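Local coordinates for protein naphthalene dioxygenase small subunit (Rhodococcus sp., PDB 2B1X) that probably forms the non-catalytic beta subunit of a Rieske non-heme iron dioxygenase that oxidises naphthalene, at residues 33-38 with 73-78; 40-45 with 149-154. One frame throughout, in Å; residues are numbered along the deposited sequence.

Contact 1: residues 33-38 with 73-78; sequences EWLALV and SMEMRV
In the helical layer that covers the curved sheet of this NTF2-like subunit, the short helix holding Trp-34 and Leu-35 packs against the helix holding Met-74, Glu-75 and Val-78 through apolar side chains. Trp-34 presents the rim of its six-membered ring: CZ3 lies 3.5 Å from CG of Met-74, which sits at the ring edge, near its plane. The Met-74 chain crosses the indole at about a right angle, and the turn at chi2 (47°) sets SD beside the same rim, 3.8 Å from CZ3 of Trp-34. This is a Met-aromatic contact, oblique to the ring, in which Met-74 SD lies 4.9 Å from the centroid of the six-membered ring of Trp-34. CG1 of Val-38 lies over one indole face, toward the rim, while the hydrogen bond from NE1 to Glu-22 of helix 10-27 helps to set the ring's orientation. Replacing Met-74 by alanine would remove CG, SD and CE, and would probably cost the Trp-34 rim its Met-aromatic contact and open a gap beside CD1 of Leu-35. Leu-35, the residue most covered here, divides its methyls: CD1 reaches CG of Met-74 at 3.9 Å and CG2 of Val-78 at 4.1 Å, whereas CD2 rests against CA (3.9 Å) and the side-chain stem of Glu-75. Helix 71-81 also meets the large subunit: Glu-75 and Met-76 pack on His-313 of that chain, and Arg-77 is hydrogen-bonded to its Ser-365.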
# COMPACT_ATOMS: atom_id res chain seq x y z
N GLU B 33 -4.98 -8.39 -33.74
CA GLU B 33 -5.09 -7.09 -34.40
C GLU B 33 -3.89 -6.20 -34.14
O GLU B 33 -3.44 -5.53 -35.05
CB GLU B 33 -6.36 -6.36 -33.97
CG GLU B 33 -7.62 -7.04 -34.46
CD GLU B 33 -8.87 -6.18 -34.29
OE1 GLU B 33 -8.83 -4.97 -34.64
OE2 GLU B 33 -9.88 -6.73 -33.80
N TRP B 34 -3.40 -6.18 -32.91
CA TRP B 34 -2.23 -5.39 -32.57
C TRP B 34 -1.01 -5.88 -33.37
O TRP B 34 -0.21 -5.07 -33.87
CB TRP B 34 -1.94 -5.46 -31.07
CG TRP B 34 -0.72 -4.67 -30.68
CD1 TRP B 34 -0.65 -3.33 -30.36
CD2 TRP B 34 0.61 -5.16 -30.60
NE1 TRP B 34 0.64 -2.98 -30.07
CE2 TRP B 34 1.44 -4.08 -30.22
CE3 TRP B 34 1.19 -6.42 -30.80
CZ2 TRP B 34 2.83 -4.22 -30.02
CZ3 TRP B 34 2.59 -6.55 -30.63
CH2 TRP B 34 3.38 -5.46 -30.24
N LEU B 35 -0.88 -7.20 -33.50
CA LEU B 35 0.26 -7.77 -34.20
C LEU B 35 0.37 -7.26 -35.65
O LEU B 35 1.46 -7.13 -36.18
CB LEU B 35 0.22 -9.30 -34.13
CG LEU B 35 1.54 -10.03 -34.47
CD1 LEU B 35 2.67 -9.60 -33.52
CD2 LEU B 35 1.34 -11.53 -34.48
N ALA B 36 -0.78 -6.94 -36.26
CA ALA B 36 -0.83 -6.39 -37.61
C ALA B 36 -0.26 -4.95 -37.69
O ALA B 36 0.01 -4.46 -38.79
CB ALA B 36 -2.26 -6.44 -38.16
N LEU B 37 -0.07 -4.28 -36.54
CA LEU B 37 0.48 -2.93 -36.55
C LEU B 37 2.00 -2.91 -36.56
O LEU B 37 2.62 -1.84 -36.59
CB LEU B 37 -0.02 -2.12 -35.34
CG LEU B 37 -1.53 -2.05 -35.15
CD1 LEU B 37 -1.85 -1.33 -33.83
CD2 LEU B 37 -2.20 -1.38 -36.35
N VAL B 38 2.61 -4.09 -36.53
CA VAL B 38 4.05 -4.09 -36.40
C VAL B 38 4.74 -4.45 -37.68
O VAL B 38 4.19 -5.07 -38.57
CB VAL B 38 4.62 -4.95 -35.22
CG1 VAL B 38 3.87 -4.64 -33.90
CG2 VAL B 38 4.60 -6.44 -35.56
N SER B 73 9.38 -13.36 -32.38
CA SER B 73 9.16 -13.65 -30.96
C SER B 73 7.90 -12.97 -30.45
O SER B 73 7.23 -13.50 -29.57
CB SER B 73 10.38 -13.25 -30.12
OG SER B 73 10.58 -11.86 -30.16
N MET B 74 7.59 -11.80 -30.99
CA MET B 74 6.33 -11.13 -30.70
C MET B 74 5.14 -11.97 -31.20
O MET B 74 4.10 -12.02 -30.55
CB MET B 74 6.32 -9.74 -31.33
CG MET B 74 5.29 -8.77 -30.80
SD MET B 74 5.21 -8.69 -28.94
CE MET B 74 6.51 -7.59 -28.58
N GLU B 75 5.30 -12.62 -32.36
CA GLU B 75 4.27 -13.52 -32.87
C GLU B 75 4.02 -14.68 -31.91
O GLU B 75 2.86 -14.99 -31.59
CB GLU B 75 4.65 -14.04 -34.27
CG GLU B 75 3.60 -14.96 -34.88
CD GLU B 75 3.91 -15.36 -36.30
OE1 GLU B 75 5.11 -15.59 -36.61
OE2 GLU B 75 2.98 -15.44 -37.12
N MET B 76 5.10 -15.32 -31.48
CA MET B 76 5.05 -16.36 -30.47
C MET B 76 4.28 -15.92 -29.21
O MET B 76 3.45 -16.66 -28.69
CB MET B 76 6.46 -16.79 -30.07
CG MET B 76 6.50 -18.06 -29.23
SD MET B 76 7.54 -17.90 -27.80
CE MET B 76 6.49 -17.01 -26.74
N ARG B 77 4.55 -14.70 -28.76
CA ARG B 77 3.91 -14.12 -27.57
C ARG B 77 2.40 -14.09 -27.78
O ARG B 77 1.64 -14.47 -26.89
CB ARG B 77 4.48 -12.70 -27.30
CG ARG B 77 4.29 -12.14 -25.90
CD ARG B 77 5.08 -10.82 -25.64
NE ARG B 77 6.54 -11.01 -25.74
CZ ARG B 77 7.30 -11.59 -24.79
NH1 ARG B 77 6.77 -12.01 -23.65
NH2 ARG B 77 8.62 -11.74 -24.98
N VAL B 78 1.97 -13.69 -28.99
CA VAL B 78 0.55 -13.59 -29.32
C VAL B 78 -0.04 -14.99 -29.52
O VAL B 78 -1.12 -15.31 -29.05
CB VAL B 78 0.29 -12.68 -30.55
CG1 VAL B 78 -1.17 -12.74 -31.03
CG2 VAL B 78 0.71 -11.22 -30.25

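Contact 2: residues 40-45 with 149-154; sequences EDLSYV and FLMAKR
Leu-150 makes the first approach of strand 149-154 to the 40-45 segment, its CD2 coming within 4.3 Å of OE2 of Glu-40. Met-151 follows, extended until it bends at chi3 (76°), and its CE touches both Leu-42 and Tyr-44, 4.1 Å from CD1 of the leucine and 4.2 Å from CD1 at the edge of the tyrosine ring. The SD of Met-151 also lies over the centre of the Arg-154 guanidinium. At Ala-152 parallel pairing begins: its O accepts the N-H of Ser-43 at 3.0 Å. Ala-152 and Lys-153 together face Val-141, a classic beta bulge. Lys-153 pairs with Ser-43, and its CG lies 3.7 Å from O of Ser-43. Arg-154 uses both its N and its O toward strand 42-45, N donating to O of Ser-43 at 2.9 Å and O accepting from N of Val-45 at 2.9 Å. Its side chain runs alongside Tyr-44 in the same direction, CD 3.7 Å from CE1 of the ring, with the guanidinium and ring planes 73° apart. Salt bridges to Asp-140 and Glu-22 hold the buried guanidinium, and Tyr-44 OH hydrogen-bonds to O of Met-172. Strand 148-158 lies between strands 42-49 and 132-145 in the mixed sheet, with Met-151 and Arg-154 packed on helix 10-27 and Leu-42 and Tyr-44 on helix 71-81.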
# COMPACT_ATOMS: atom_id res chain seq x y z
N GLU B 40 7.97 -5.86 -40.10
CA GLU B 40 8.73 -7.09 -40.31
C GLU B 40 10.12 -7.08 -39.61
O GLU B 40 10.62 -8.12 -39.18
CB GLU B 40 8.85 -7.32 -41.83
CG GLU B 40 7.58 -6.96 -42.67
CD GLU B 40 7.20 -5.43 -42.80
OE1 GLU B 40 8.05 -4.52 -42.71
OE2 GLU B 40 6.00 -5.12 -43.01
N ASP B 41 10.73 -5.90 -39.49
CA ASP B 41 11.99 -5.73 -38.77
C ASP B 41 11.78 -5.15 -37.34
O ASP B 41 12.68 -4.51 -36.78
CB ASP B 41 12.99 -4.87 -39.58
CG ASP B 41 12.47 -3.45 -39.87
OD1 ASP B 41 11.25 -3.25 -40.06
OD2 ASP B 41 13.22 -2.44 -39.92
N LEU B 42 10.60 -5.41 -36.76
CA LEU B 42 10.29 -4.94 -35.39
C LEU B 42 11.43 -5.21 -34.42
O LEU B 42 12.02 -6.30 -34.41
CB LEU B 42 9.00 -5.57 -34.84
CG LEU B 42 8.68 -5.32 -33.34
CD1 LEU B 42 8.11 -3.92 -33.13
CD2 LEU B 42 7.72 -6.36 -32.76
N SER B 43 11.74 -4.19 -33.62
CA SER B 43 12.51 -4.34 -32.39
C SER B 43 11.73 -3.76 -31.21
O SER B 43 11.38 -2.57 -31.19
CB SER B 43 13.87 -3.63 -32.51
OG SER B 43 14.52 -3.63 -31.25
N TYR B 44 11.41 -4.62 -30.23
CA TYR B 44 10.63 -4.23 -29.08
C TYR B 44 11.46 -4.55 -27.85
O TYR B 44 11.67 -5.72 -27.55
CB TYR B 44 9.28 -4.99 -29.04
CG TYR B 44 8.32 -4.51 -27.96
CD1 TYR B 44 7.22 -3.71 -28.26
CD2 TYR B 44 8.51 -4.87 -26.63
CE1 TYR B 44 6.35 -3.28 -27.29
CE2 TYR B 44 7.65 -4.43 -25.63
CZ TYR B 44 6.57 -3.63 -25.97
OH TYR B 44 5.72 -3.20 -24.97
N VAL B 45 11.95 -3.52 -27.16
CA VAL B 45 12.78 -3.78 -25.95
C VAL B 45 12.43 -3.01 -24.68
O VAL B 45 12.06 -1.84 -24.72
CB VAL B 45 14.34 -3.82 -26.22
CG1 VAL B 45 14.69 -3.90 -27.73
CG2 VAL B 45 15.11 -2.74 -25.49
N PHE B 149 0.18 3.78 -40.28
CA PHE B 149 1.54 3.61 -39.78
C PHE B 149 1.75 2.20 -39.27
O PHE B 149 0.81 1.51 -38.87
CB PHE B 149 1.84 4.58 -38.65
CG PHE B 149 1.80 6.02 -39.04
CD1 PHE B 149 0.65 6.77 -38.85
CD2 PHE B 149 2.91 6.64 -39.60
CE1 PHE B 149 0.61 8.11 -39.22
CE2 PHE B 149 2.88 7.96 -39.96
CZ PHE B 149 1.73 8.70 -39.78
N LEU B 150 3.01 1.79 -39.29
CA LEU B 150 3.43 0.55 -38.65
C LEU B 150 4.56 0.88 -37.70
O LEU B 150 5.35 1.80 -37.94
CB LEU B 150 3.96 -0.44 -39.67
CG LEU B 150 3.10 -1.59 -40.22
CD1 LEU B 150 1.60 -1.35 -40.14
CD2 LEU B 150 3.53 -1.90 -41.65
N MET B 151 4.64 0.10 -36.63
CA MET B 151 5.68 0.27 -35.64
C MET B 151 6.88 -0.59 -35.98
O MET B 151 6.80 -1.82 -35.97
CB MET B 151 5.17 -0.08 -34.25
CG MET B 151 6.15 0.26 -33.12
SD MET B 151 5.34 0.19 -31.54
CE MET B 151 5.25 -1.65 -31.33
N ALA B 152 8.00 0.07 -36.21
CA ALA B 152 9.26 -0.58 -36.50
C ALA B 152 10.08 -0.81 -35.25
O ALA B 152 10.86 -1.75 -35.20
CB ALA B 152 10.07 0.24 -37.51
N LYS B 153 9.90 0.06 -34.25
CA LYS B 153 10.72 0.00 -33.04
C LYS B 153 9.99 0.58 -31.84
O LYS B 153 9.24 1.54 -31.98
CB LYS B 153 12.05 0.75 -33.25
CG LYS B 153 13.10 0.55 -32.15
CD LYS B 153 14.35 1.40 -32.41
CE LYS B 153 15.24 1.50 -31.19
NZ LYS B 153 16.06 0.26 -30.99
N ARG B 154 10.22 0.00 -30.67
CA ARG B 154 9.79 0.60 -29.43
C ARG B 154 10.77 0.22 -28.33
O ARG B 154 11.14 -0.96 -28.19
CB ARG B 154 8.38 0.16 -29.05
CG ARG B 154 7.99 0.60 -27.63
CD ARG B 154 6.51 0.45 -27.29
NE ARG B 154 5.72 1.45 -28.01
CZ ARG B 154 4.44 1.31 -28.31
NH1 ARG B 154 3.82 0.17 -28.00
NH2 ARG B 154 3.79 2.27 -28.94

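The centres of contacts 1 and 2 lie about 10 Å apart, and their segments alternate along the chain: 33-38, 40-45, 73-78, then 149-154. Contact 1 joins two helices above the sheet, while contact 2 pairs two neighbouring strands within it. The layers meet directly. Met-74 CE packs 3.6 Å from CG of Tyr-44, and the chain leaving helix 31-35 probably hydrogen-bonds to strand 148-158, Leu-37 O to Met-151 N at 2.8 Å. Helix 10-27 lies against both contacts, and a single carboxylate oxygen on it, OE2 of Glu-22, serves a side chain of each. The helical layer is packed on the sheet, with helix 71-81 also facing the large subunit.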